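Local coordinates for beta-porphyranase A (Bacteroides plebeius, PDB 4AW7), which hydrolyses the sulfated red-algal polysaccharide porphyran at the linkages between beta-D-galactopyranose and alpha-L-galactopyranose-6-sulfate, at residues 208-221 with 252-264. Residues are numbered along the deposited sequence; the frame is centred on the assembly and turned at random.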
ATOM      1  N   TRP A 208     -11.376 -14.180  -5.076  1.00  7.81           N
ATOM      2  CA  TRP A 208     -10.614 -13.538  -6.126  1.00  8.06           C
ATOM      3  C   TRP A 208     -11.442 -13.526  -7.427  1.00  8.45           C
ATOM      4  O   TRP A 208     -11.623 -12.496  -8.050  1.00  8.87           O
ATOM      5  CB  TRP A 208      -9.302 -14.284  -6.397  1.00  8.65           C
ATOM      6  CG  TRP A 208      -8.637 -13.864  -7.675  1.00  8.59           C
ATOM      7  CD1 TRP A 208      -8.631 -14.560  -8.831  1.00  9.77           C
ATOM      8  CD2 TRP A 208      -7.897 -12.664  -7.927  1.00  8.13           C
ATOM      9  NE1 TRP A 208      -7.958 -13.877  -9.794  1.00  9.05           N
ATOM     10  CE2 TRP A 208      -7.500 -12.699  -9.266  1.00  8.90           C
ATOM     11  CE3 TRP A 208      -7.533 -11.560  -7.140  1.00  9.17           C
ATOM     12  CZ2 TRP A 208      -6.769 -11.674  -9.853  1.00  9.66           C
ATOM     13  CZ3 TRP A 208      -6.788 -10.561  -7.714  1.00  9.16           C
ATOM     14  CH2 TRP A 208      -6.437 -10.610  -9.072  1.00  9.39           C
ATOM     15  N   ASN A 209     -11.942 -14.703  -7.848  1.00  8.87           N
ATOM     16  CA  ASN A 209     -12.589 -14.792  -9.131  1.00  9.90           C
ATOM     17  C   ASN A 209     -13.798 -13.899  -9.257  1.00  9.75           C
ATOM     18  O   ASN A 209     -14.022 -13.300 -10.329  1.00 11.65           O
ATOM     19  CB  ASN A 209     -13.030 -16.231  -9.443  1.00 11.05           C
ATOM     20  CG  ASN A 209     -11.895 -17.160  -9.771  1.00 12.93           C
ATOM     21  OD1 ASN A 209     -10.822 -16.737 -10.183  1.00 13.33           O
ATOM     22  ND2 ASN A 209     -12.138 -18.470  -9.607  1.00 15.93           N
ATOM     23  N   THR A 210     -14.553 -13.747  -8.177  1.00  9.21           N
ATOM     24  CA  THR A 210     -15.834 -13.068  -8.240  1.00  9.81           C
ATOM     25  C   THR A 210     -15.813 -11.621  -7.741  1.00  9.99           C
ATOM     26  O   THR A 210     -16.784 -10.899  -7.918  1.00 11.08           O
ATOM     27  CB  THR A 210     -16.904 -13.885  -7.472  1.00 10.26           C
ATOM     28  OG1 THR A 210     -16.497 -14.046  -6.105  1.00 10.46           O
ATOM     29  CG2 THR A 210     -17.141 -15.238  -8.124  1.00 11.82           C
ATOM     30  N   ARG A 211     -14.676 -11.194  -7.153  1.00  9.48           N
ATOM     31  CA  ARG A 211     -14.513  -9.826  -6.689  1.00  9.79           C
ATOM     32  C   ARG A 211     -13.439  -9.149  -7.542  1.00  9.45           C
ATOM     33  O   ARG A 211     -13.764  -8.562  -8.555  1.00  9.58           O
ATOM     34  CB  ARG A 211     -14.270  -9.777  -5.162  1.00  9.80           C
ATOM     35  CG  ARG A 211     -15.524  -9.843  -4.308  1.00 10.08           C
ATOM     36  CD  ARG A 211     -16.223 -11.180  -4.312  1.00 10.92           C
ATOM     37  NE  ARG A 211     -17.269 -11.213  -3.293  1.00 10.72           N
ATOM     38  CZ  ARG A 211     -18.098 -12.225  -3.101  1.00 12.23           C
ATOM     39  NH1 ARG A 211     -18.076 -13.273  -3.888  1.00 13.53           N
ATOM     40  NH2 ARG A 211     -18.930 -12.194  -2.088  1.00 13.11           N
ATOM     41  N   MET A 212     -12.162  -9.237  -7.161  1.00  8.33           N
ATOM     42  CA  MET A 212     -11.152  -8.465  -7.866  1.00  8.36           C
ATOM     43  C   MET A 212     -10.927  -8.916  -9.296  1.00  8.22           C
ATOM     44  O   MET A 212     -10.723  -8.067 -10.155  1.00  9.46           O
ATOM     45  CB  MET A 212      -9.841  -8.416  -7.066  1.00  8.58           C
ATOM     46  CG  MET A 212      -8.718  -7.665  -7.729  1.00  9.34           C
ATOM     47  SD  MET A 212      -9.001  -5.894  -8.051  1.00  9.71           S
ATOM     48  CE  MET A 212      -8.516  -5.143  -6.462  1.00  9.39           C
ATOM     49  N   LYS A 213     -10.927 -10.208  -9.584  1.00  8.92           N
ATOM     50  CA  LYS A 213     -10.780 -10.627 -10.993  1.00  9.76           C
ATOM     51  C   LYS A 213     -11.906 -10.068 -11.830  1.00  9.79           C
ATOM     52  O   LYS A 213     -11.676  -9.537 -12.929  1.00  9.84           O
ATOM     53  CB  LYS A 213     -10.747 -12.135 -11.123  1.00 10.36           C
ATOM     54  CG  LYS A 213     -10.365 -12.575 -12.506  1.00 13.73           C
ATOM     55  CD  LYS A 213     -10.429 -14.105 -12.706  1.00 16.02           C
ATOM     56  CE  LYS A 213     -10.243 -14.514 -14.145  1.00 22.24           C
ATOM     57  NZ  LYS A 213     -11.455 -14.197 -14.911  1.00 22.98           N
ATOM     58  N   MET A 214     -13.133 -10.171 -11.302  1.00  9.46           N
ATOM     59  CA  MET A 214     -14.288  -9.665 -12.013  1.00 10.32           C
ATOM     60  C   MET A 214     -14.172  -8.162 -12.240  1.00  9.84           C
ATOM     61  O   MET A 214     -14.456  -7.671 -13.336  1.00 10.45           O
ATOM     62  CB  MET A 214     -15.558 -10.037 -11.251  1.00 10.55           C
ATOM     63  CG  MET A 214     -16.869  -9.612 -11.939  1.00 12.21           C
ATOM     64  SD  MET A 214     -17.418  -7.960 -11.559  1.00 13.35           S
ATOM     65  CE  MET A 214     -18.123  -8.239  -9.913  1.00 14.99           C
ATOM     66  N   PHE A 215     -13.696  -7.424 -11.232  1.00  9.50           N
ATOM     67  CA  PHE A 215     -13.474  -5.994 -11.393  1.00  8.86           C
ATOM     68  C   PHE A 215     -12.474  -5.685 -12.483  1.00  9.14           C
ATOM     69  O   PHE A 215     -12.719  -4.830 -13.360  1.00  9.57           O
ATOM     70  CB  PHE A 215     -13.035  -5.364 -10.060  1.00  9.05           C
ATOM     71  CG  PHE A 215     -12.883  -3.889 -10.144  1.00  8.38           C
ATOM     72  CD1 PHE A 215     -13.991  -3.071 -10.120  1.00  9.02           C
ATOM     73  CD2 PHE A 215     -11.624  -3.292 -10.293  1.00  8.92           C
ATOM     74  CE1 PHE A 215     -13.872  -1.704 -10.281  1.00  9.35           C
ATOM     75  CE2 PHE A 215     -11.512  -1.924 -10.445  1.00  9.54           C
ATOM     76  CZ  PHE A 215     -12.644  -1.131 -10.446  1.00  8.97           C
ATOM     77  N   ILE A 216     -11.334  -6.367 -12.447  1.00  8.32           N
ATOM     78  CA  ILE A 216     -10.323  -6.163 -13.458  1.00  9.72           C
ATOM     79  C   ILE A 216     -10.865  -6.490 -14.850  1.00 10.08           C
ATOM     80  O   ILE A 216     -10.630  -5.748 -15.808  1.00 11.15           O
ATOM     81  CB  ILE A 216      -9.027  -6.928 -13.133  1.00  8.56           C
ATOM     82  CG1 ILE A 216      -8.391  -6.352 -11.851  1.00  9.57           C
ATOM     83  CG2 ILE A 216      -8.041  -6.861 -14.291  1.00 11.18           C
ATOM     84  CD1 ILE A 216      -7.233  -7.161 -11.293  1.00 11.11           C
ATOM     85  N   ASP A 217     -11.612  -7.579 -14.972  1.00  9.84           N
ATOM     86  CA  ASP A 217     -12.157  -7.981 -16.275  1.00 11.21           C
ATOM     87  C   ASP A 217     -13.202  -7.006 -16.800  1.00 11.94           C
ATOM     88  O   ASP A 217     -13.230  -6.693 -17.981  1.00 14.20           O
ATOM     89  CB  ASP A 217     -12.776  -9.383 -16.154  1.00 11.19           C
ATOM     90  CG  ASP A 217     -11.755 -10.474 -16.011  1.00 12.36           C
ATOM     91  OD1 ASP A 217     -10.564 -10.282 -16.398  1.00 14.38           O
ATOM     92  OD2 ASP A 217     -12.152 -11.573 -15.551  1.00 15.49           O
ATOM     93  N   ARG A 218     -14.083  -6.533 -15.946  1.00 11.37           N
ATOM     94  CA  ARG A 218     -15.286  -5.830 -16.354  1.00 11.97           C
ATOM     95  C   ARG A 218     -15.136  -4.302 -16.326  1.00 12.11           C
ATOM     96  O   ARG A 218     -15.740  -3.608 -17.123  1.00 14.65           O
ATOM     97  CB  ARG A 218     -16.461  -6.283 -15.480  1.00 12.97           C
ATOM     98  CG  ARG A 218     -17.842  -5.804 -15.817  1.00 15.11           C
ATOM     99  CD  ARG A 218     -18.863  -6.681 -15.086  1.00 17.51           C
ATOM    100  NE  ARG A 218     -20.214  -6.214 -15.326  1.00 17.70           N
ATOM    101  CZ  ARG A 218     -21.267  -7.010 -15.472  1.00 17.34           C
ATOM    102  NH1 ARG A 218     -21.136  -8.331 -15.397  1.00 16.82           N
ATOM    103  NH2 ARG A 218     -22.464  -6.476 -15.675  1.00 18.48           N
ATOM    104  N   ALA A 219     -14.339  -3.758 -15.415  1.00 10.67           N
ATOM    105  CA  ALA A 219     -14.019  -2.332 -15.351  1.00 10.15           C
ATOM    106  C   ALA A 219     -12.549  -1.985 -15.570  1.00  9.68           C
ATOM    107  O   ALA A 219     -12.242  -0.805 -15.785  1.00 10.16           O
ATOM    108  CB  ALA A 219     -14.479  -1.748 -14.005  1.00 10.94           C
ATOM    109  N   GLY A 220     -11.648  -2.962 -15.527  1.00  9.60           N
ATOM    110  CA  GLY A 220     -10.235  -2.641 -15.497  1.00 10.29           C
ATOM    111  C   GLY A 220      -9.690  -1.909 -16.681  1.00 10.93           C
ATOM    112  O   GLY A 220      -8.785  -1.116 -16.528  1.00 11.47           O
ATOM    113  N   ALA A 221     -10.251  -2.134 -17.861  1.00 11.89           N
ATOM    114  CA  ALA A 221      -9.809  -1.411 -19.041  1.00 12.59           C
ATOM    115  C   ALA A 221      -9.992   0.101 -18.900  1.00 12.47           C
ATOM    116  O   ALA A 221      -9.299   0.857 -19.552  1.00 14.59           O
ATOM    117  CB  ALA A 221     -10.557  -1.904 -20.290  1.00 14.07           C
ATOM    118  N   ASP A 252       0.771  -8.537  -5.076  1.00  7.17           N
ATOM    119  CA  ASP A 252       1.349  -9.276  -6.187  1.00  8.10           C
ATOM    120  C   ASP A 252       0.282  -9.906  -7.077  1.00  7.34           C
ATOM    121  O   ASP A 252       0.470  -9.967  -8.288  1.00  8.12           O
ATOM    122  CB  ASP A 252       2.294 -10.380  -5.700  1.00  7.70           C
ATOM    123  CG  ASP A 252       3.687  -9.908  -5.354  1.00  7.84           C
ATOM    124  OD1 ASP A 252       3.916  -8.685  -5.199  1.00  7.93           O
ATOM    125  OD2 ASP A 252       4.606 -10.776  -5.259  1.00  8.68           O
ATOM    126  N   MET A 253      -0.834 -10.364  -6.508  1.00  7.67           N
ATOM    127  CA  MET A 253      -1.843 -10.999  -7.362  1.00  7.73           C
ATOM    128  C   MET A 253      -2.482 -10.022  -8.324  1.00  7.78           C
ATOM    129  O   MET A 253      -2.762 -10.341  -9.477  1.00  8.62           O
ATOM    130  CB  MET A 253      -2.900 -11.716  -6.562  1.00  7.86           C
ATOM    131  CG  MET A 253      -3.674 -12.741  -7.373  1.00  9.34           C
ATOM    132  SD  MET A 253      -4.638 -13.847  -6.293  1.00  9.12           S
ATOM    133  CE  MET A 253      -5.166 -15.071  -7.518  1.00 10.00           C
ATOM    134  N   VAL A 254      -2.759  -8.821  -7.806  1.00  7.53           N
ATOM    135  CA  VAL A 254      -3.317  -7.739  -8.657  1.00  8.42           C
ATOM    136  C   VAL A 254      -2.359  -7.446  -9.818  1.00  8.21           C
ATOM    137  O   VAL A 254      -2.775  -7.358 -10.965  1.00  9.05           O
ATOM    138  CB  VAL A 254      -3.674  -6.498  -7.836  1.00  7.81           C
ATOM    139  CG1 VAL A 254      -4.109  -5.345  -8.716  1.00  8.41           C
ATOM    140  CG2 VAL A 254      -4.717  -6.825  -6.788  1.00  9.11           C
ATOM    141  N   GLU A 255      -1.077  -7.276  -9.499  1.00  8.34           N
ATOM    142  CA  GLU A 255      -0.083  -7.000 -10.545  1.00  8.94           C
ATOM    143  C   GLU A 255       0.006  -8.148 -11.546  1.00  9.15           C
ATOM    144  O   GLU A 255       0.062  -7.931 -12.766  1.00 10.73           O
ATOM    145  CB  GLU A 255       1.295  -6.770  -9.906  1.00  9.41           C
ATOM    146  CG  GLU A 255       1.404  -5.518  -9.078  1.00 10.06           C
ATOM    147  CD  GLU A 255       2.783  -5.320  -8.425  1.00 11.31           C
ATOM    148  OE1 GLU A 255       3.723  -6.086  -8.741  1.00 11.22           O
ATOM    149  OE2 GLU A 255       3.003  -4.358  -7.623  1.00 14.59           O
ATOM    150  N   ALA A 256       0.076  -9.375 -11.025  1.00  9.65           N
ATOM    151  CA  ALA A 256       0.256 -10.549 -11.873  1.00  9.67           C
ATOM    152  C   ALA A 256      -0.908 -10.714 -12.838  1.00  9.91           C
ATOM    153  O   ALA A 256      -0.680 -11.002 -14.031  1.00 11.06           O
ATOM    154  CB  ALA A 256       0.417 -11.782 -10.989  1.00 10.58           C
ATOM    155  N   TYR A 257      -2.146 -10.504 -12.381  1.00  9.65           N
ATOM    156  CA  TYR A 257      -3.280 -10.620 -13.295  1.00 10.74           C
ATOM    157  C   TYR A 257      -3.364  -9.446 -14.249  1.00 11.56           C
ATOM    158  O   TYR A 257      -3.683  -9.631 -15.430  1.00 12.42           O
ATOM    159  CB  TYR A 257      -4.575 -10.841 -12.539  1.00 11.10           C
ATOM    160  CG  TYR A 257      -5.722 -11.187 -13.447  1.00  9.98           C
ATOM    161  CD1 TYR A 257      -5.678 -12.327 -14.223  1.00 11.36           C
ATOM    162  CD2 TYR A 257      -6.831 -10.363 -13.545  1.00 10.85           C
ATOM    163  CE1 TYR A 257      -6.706 -12.638 -15.092  1.00 12.31           C
ATOM    164  CE2 TYR A 257      -7.888 -10.656 -14.395  1.00 10.85           C
ATOM    165  CZ  TYR A 257      -7.808 -11.786 -15.188  1.00 12.38           C
ATOM    166  OH  TYR A 257      -8.857 -12.131 -16.052  1.00 15.89           O
ATOM    167  N   SER A 258      -3.040  -8.249 -13.777  1.00 10.40           N
ATOM    168  CA  SER A 258      -3.012  -7.109 -14.666  0.50 10.20           C
ATOM    169  C   SER A 258      -2.023  -7.320 -15.815  1.00 11.44           C
ATOM    170  O   SER A 258      -2.336  -7.005 -16.944  1.00 11.86           O
ATOM    171  CB  SER A 258      -2.670  -5.835 -13.916  0.50  9.53           C
ATOM    172  OG  SER A 258      -3.643  -5.542 -12.942  0.50  7.07           O
ATOM    173  N   TYR A 259      -0.860  -7.880 -15.525  1.00 11.52           N
ATOM    174  CA  TYR A 259       0.089  -8.192 -16.578  1.00 11.93           C
ATOM    175  C   TYR A 259      -0.516  -9.130 -17.622  1.00 12.44           C
ATOM    176  O   TYR A 259      -0.354  -8.930 -18.837  1.00 12.89           O
ATOM    177  CB  TYR A 259       1.308  -8.831 -15.956  1.00 12.40           C
ATOM    178  CG  TYR A 259       2.346  -9.233 -16.972  1.00 14.24           C
ATOM    179  CD1 TYR A 259       3.183  -8.293 -17.505  1.00 15.47           C
ATOM    180  CD2 TYR A 259       2.482 -10.559 -17.395  1.00 14.13           C
ATOM    181  CE1 TYR A 259       4.174  -8.644 -18.439  1.00 17.44           C
ATOM    182  CE2 TYR A 259       3.452 -10.935 -18.319  1.00 16.60           C
ATOM    183  CZ  TYR A 259       4.296  -9.962 -18.840  1.00 16.70           C
ATOM    184  OH  TYR A 259       5.284 -10.335 -19.714  1.00 23.46           O
ATOM    185  N   ILE A 260      -1.166 -10.176 -17.158  1.00 12.98           N
ATOM    186  CA  ILE A 260      -1.812 -11.124 -18.068  1.00 14.03           C
ATOM    187  C   ILE A 260      -2.914 -10.474 -18.891  1.00 14.12           C
ATOM    188  O   ILE A 260      -3.022 -10.698 -20.106  1.00 16.35           O
ATOM    189  CB  ILE A 260      -2.330 -12.348 -17.261  1.00 13.86           C
ATOM    190  CG1 ILE A 260      -1.145 -13.166 -16.777  1.00 14.90           C
ATOM    191  CG2 ILE A 260      -3.323 -13.219 -18.073  1.00 17.11           C
ATOM    192  CD1 ILE A 260      -1.555 -14.238 -15.754  1.00 16.43           C
ATOM    193  N   LYS A 261      -3.723  -9.631 -18.261  1.00 14.26           N
ATOM    194  CA  LYS A 261      -4.878  -9.048 -18.920  1.00 15.14           C
ATOM    195  C   LYS A 261      -4.497  -7.938 -19.911  1.00 14.88           C
ATOM    196  O   LYS A 261      -5.095  -7.813 -20.994  1.00 17.60           O
ATOM    197  CB  LYS A 261      -5.816  -8.453 -17.880  1.00 16.13           C
ATOM    198  CG  LYS A 261      -7.150  -8.117 -18.394  1.00 20.82           C
ATOM    199  CD  LYS A 261      -7.986  -9.351 -18.689  1.00 24.51           C
ATOM    200  CE  LYS A 261      -9.364  -8.904 -19.077  1.00 25.50           C
ATOM    201  NZ  LYS A 261     -10.167 -10.035 -19.438  1.00 26.53           N
ATOM    202  N   PHE A 262      -3.564  -7.081 -19.513  1.00 14.27           N
ATOM    203  CA  PHE A 262      -3.267  -5.843 -20.221  1.00 14.24           C
ATOM    204  C   PHE A 262      -1.917  -5.859 -20.928  1.00 15.72           C
ATOM    205  O   PHE A 262      -1.646  -4.967 -21.746  1.00 17.71           O
ATOM    206  CB  PHE A 262      -3.323  -4.627 -19.284  1.00 13.28           C
ATOM    207  CG  PHE A 262      -4.584  -4.527 -18.503  1.00 12.60           C
ATOM    208  CD1 PHE A 262      -5.776  -4.259 -19.139  1.00 13.63           C
ATOM    209  CD2 PHE A 262      -4.597  -4.675 -17.127  1.00 11.77           C
ATOM    210  CE1 PHE A 262      -6.957  -4.181 -18.460  1.00 13.51           C
ATOM    211  CE2 PHE A 262      -5.792  -4.585 -16.435  1.00 12.92           C
ATOM    212  CZ  PHE A 262      -6.974  -4.350 -17.103  1.00 12.71           C
ATOM    213  N   GLY A 263      -1.059  -6.821 -20.582  1.00 15.16           N
ATOM    214  CA  GLY A 263       0.303  -6.862 -21.091  1.00 15.82           C
ATOM    215  C   GLY A 263       1.291  -6.076 -20.272  1.00 15.18           C
ATOM    216  O   GLY A 263       2.479  -6.074 -20.573  1.00 17.88           O
ATOM    217  N   HIS A 264       0.811  -5.396 -19.218  1.00 15.05           N
ATOM    218  CA  HIS A 264       1.618  -4.579 -18.324  1.00 15.45           C
ATOM    219  C   HIS A 264       0.832  -4.449 -17.008  1.00 14.38           C
ATOM    220  O   HIS A 264      -0.376  -4.539 -16.998  1.00 14.54           O
ATOM    221  CB  HIS A 264       1.913  -3.196 -18.935  1.00 16.69           C
ATOM    222  CG  HIS A 264       0.700  -2.490 -19.426  1.00 19.31           C
ATOM    223  ND1 HIS A 264      -0.022  -1.589 -18.671  1.00 24.26           N
ATOM    224  CD2 HIS A 264       0.092  -2.539 -20.636  1.00 21.63           C
ATOM    225  CE1 HIS A 264      -1.032  -1.121 -19.395  1.00 23.43           C
ATOM    226  NE2 HIS A 264      -0.995  -1.699 -20.583  1.00 26.49           N
TER
HETATM  227  O   HOH W   1     -12.310  -8.228 -20.015  1.00 29.42           O
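Asp-217 OD1 is gripped by two donors from the other helix: Tyr-257 OH gives it a short hydrogen bond of 2.5 Å on the syn lone pair, and Lys-261 NZ comes down from above the carboxylate plane at 3.1 Å as a salt bridge. Asp-217 OD2 takes a second salt bridge from Lys-213 NZ, one turn back in its own helix, also on the syn lone pair at 2.8 Å, so three groups fix the rotation of the carboxylate and its negative charge is probably balanced by the two lysines. A water accepting from Lys-261 NZ donates to Asp-217 O, tying the same ammonium to the backbone. With CG anti to the backbone N (chi1 -171°), Tyr-257 lies across the interface, its ring packed among Trp-208, Lys-213, Ile-216 and Asp-217 as a knob in a hole; in turn, the side chain of Ile-216 is a knob in the hole formed by Tyr-257, Ser-258, Lys-261 and Phe-262, its CG2 3.8 Å from Tyr-257 CD2. Helices 212-219 and 252-262 run roughly parallel, crossing at -33°, as neighbouring helices on the outside of the (beta/alpha)8-type catalytic barrel; strand 225-233 lies beneath, its Phe-226 touching Ile-216 and Ser-258. At the other end Trp-208 and Tyr-257 form an offset edge-to-face pair, the indole edge toward the phenol face (planes at 88°), with Trp-208 CZ2 3.6 Å from Tyr-257 CB. Extended Met-253 lies over one indole face, its CE 3.5 Å from the centroid of the five-membered ring of Trp-208 and its SD above the six-membered ring, a Met-aromatic contact; Lys-213 CB covers the opposite face. Trp-208 NE1 hydrogen-bonds to Tyr-481 OH of strand 469-484. Replacing Trp-208 by an alanine is likely to strip Met-253 of its aromatic surface and leave Tyr-481 OH without the indole N-H. Near the C-terminal ends, Phe-262 CZ packs 3.7 Å from Gly-220 C.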